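Local coordinates for protein Fe(2+) transporter FeoB (Methanocaldococcus jannaschii, PDB 2WJI) that probably drives ferrous iron transport across the cell membrane at the expense of GTP; its G-domain, the part described here, binds GTP and, more tightly, GDP, at residues Y4-I9 / P82-N87. Residues are numbered along the deposited sequence; the frame is centred on the assembly and turned at random.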
# COMPACT_ATOMS: atom_id res chain seq x y z
N TYR A 4 9.03 -9.54 -9.12
CA TYR A 4 8.05 -9.85 -8.08
C TYR A 4 6.74 -9.13 -8.39
O TYR A 4 6.75 -8.07 -9.02
CB TYR A 4 8.55 -9.36 -6.72
CG TYR A 4 9.82 -10.00 -6.24
CD1 TYR A 4 9.79 -11.21 -5.57
CD2 TYR A 4 11.05 -9.37 -6.43
CE1 TYR A 4 10.96 -11.80 -5.12
CE2 TYR A 4 12.23 -9.96 -5.98
CZ TYR A 4 12.17 -11.18 -5.33
OH TYR A 4 13.33 -11.77 -4.87
N GLU A 5 5.63 -9.67 -7.91
CA GLU A 5 4.33 -9.02 -8.09
C GLU A 5 3.81 -8.37 -6.81
O GLU A 5 3.69 -9.04 -5.78
CB GLU A 5 3.30 -10.00 -8.66
CG GLU A 5 3.71 -10.59 -10.00
CD GLU A 5 2.56 -10.65 -10.98
OE1 GLU A 5 2.62 -11.48 -11.92
OE2 GLU A 5 1.60 -9.87 -10.82
N ILE A 6 3.49 -7.08 -6.91
CA ILE A 6 3.08 -6.27 -5.77
C ILE A 6 1.73 -5.62 -6.03
O ILE A 6 1.49 -5.11 -7.12
CB ILE A 6 4.15 -5.14 -5.52
CG1 ILE A 6 5.56 -5.73 -5.59
CG2 ILE A 6 3.91 -4.44 -4.21
CD1 ILE A 6 5.98 -6.46 -4.34
N ALA A 7 0.83 -5.65 -5.04
CA ALA A 7 -0.46 -4.98 -5.14
C ALA A 7 -0.58 -3.89 -4.09
O ALA A 7 -0.21 -4.11 -2.94
CB ALA A 7 -1.61 -5.99 -4.98
N LEU A 8 -1.11 -2.73 -4.49
CA LEU A 8 -1.44 -1.65 -3.57
C LEU A 8 -2.93 -1.76 -3.23
O LEU A 8 -3.77 -1.92 -4.12
CB LEU A 8 -1.17 -0.29 -4.22
CG LEU A 8 0.20 -0.12 -4.88
CD1 LEU A 8 0.35 1.27 -5.49
CD2 LEU A 8 1.33 -0.41 -3.90
N ILE A 9 -3.25 -1.69 -1.95
CA ILE A 9 -4.65 -1.77 -1.55
C ILE A 9 -4.87 -0.89 -0.35
O ILE A 9 -3.95 -0.71 0.47
CB ILE A 9 -5.09 -3.22 -1.25
CG1 ILE A 9 -6.63 -3.34 -1.24
CG2 ILE A 9 -4.50 -3.70 0.07
CD1 ILE A 9 -7.13 -4.76 -1.09
N PRO A 82 -0.43 -12.17 -5.01
CA PRO A 82 0.71 -11.24 -5.06
C PRO A 82 1.81 -11.67 -4.09
O PRO A 82 1.50 -12.21 -3.03
CB PRO A 82 0.11 -9.93 -4.56
CG PRO A 82 -1.34 -10.05 -4.73
CD PRO A 82 -1.70 -11.50 -4.76
N ASP A 83 3.07 -11.45 -4.46
CA ASP A 83 4.20 -11.70 -3.57
C ASP A 83 4.14 -10.79 -2.34
O ASP A 83 4.58 -11.17 -1.26
CB ASP A 83 5.52 -11.49 -4.31
CG ASP A 83 5.74 -12.50 -5.42
OD1 ASP A 83 5.70 -13.72 -5.14
OD2 ASP A 83 5.96 -12.08 -6.58
N LEU A 84 3.59 -9.60 -2.51
CA LEU A 84 3.45 -8.68 -1.39
C LEU A 84 2.20 -7.84 -1.58
O LEU A 84 1.92 -7.36 -2.68
CB LEU A 84 4.68 -7.76 -1.27
CG LEU A 84 4.66 -6.68 -0.18
CD1 LEU A 84 4.51 -7.30 1.20
CD2 LEU A 84 5.90 -5.77 -0.22
N VAL A 85 1.43 -7.67 -0.51
CA VAL A 85 0.33 -6.72 -0.52
C VAL A 85 0.77 -5.51 0.29
O VAL A 85 1.10 -5.63 1.47
CB VAL A 85 -0.97 -7.33 0.07
CG1 VAL A 85 -2.04 -6.25 0.25
CG2 VAL A 85 -1.48 -8.46 -0.82
N VAL A 86 0.82 -4.35 -0.37
CA VAL A 86 1.19 -3.12 0.30
C VAL A 86 -0.10 -2.42 0.73
O VAL A 86 -0.81 -1.83 -0.10
CB VAL A 86 2.06 -2.19 -0.59
CG1 VAL A 86 2.36 -0.90 0.12
CG2 VAL A 86 3.36 -2.88 -0.99
N ASN A 87 -0.41 -2.50 2.01
CA ASN A 87 -1.64 -1.92 2.53
C ASN A 87 -1.38 -0.46 2.89
O ASN A 87 -0.66 -0.15 3.86
CB ASN A 87 -2.15 -2.73 3.73
CG ASN A 87 -3.44 -2.19 4.32
OD1 ASN A 87 -4.23 -1.50 3.66
ND2 ASN A 87 -3.66 -2.51 5.59
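The carboxylate of D83 takes the place of a strand carbonyl at the start of this pairing: its OD2 receives the backbone N-H of E5 through the lone pair turned away from OD1, at 2.8 Å and almost straight (174°). With CG beside its own backbone N (chi1 -66°), D83 also brings OD2 to the edge of the Y4 ring, close to the ring plane. E5 O in turn draws two weak bonds, from D83 N and L84 N. With an alanine here instead of D83, the E5 amide would probably lose its acceptor on this strand and the Y4 ring edge its neighbour. Further on, regular parallel pairing takes over: A7 N bonds L84 O, V86 N bonds A7 O at 2.8 Å and I9 N bonds V86 O. Strands 3-9 and 84-90 are the two central, parallel neighbours in the sheet of a P-loop GTPase, where strand 3-9 leads into the GTP-binding loop that begins at G10. On one face I6 sets CD1 3.6 Å from L84 CB and CG2 against V86 CG2, while L8 lies alongside V86; I159 of helix 152-162 covers I6, L84 and V86. On the other face I9 CG2 meets V85 CG1 at 3.5 Å, and A7 CB faces P82 CG. Y76 of helix 68-80 packs against A7 and P82, and beyond the pair N110 ND2 bonds D83 O.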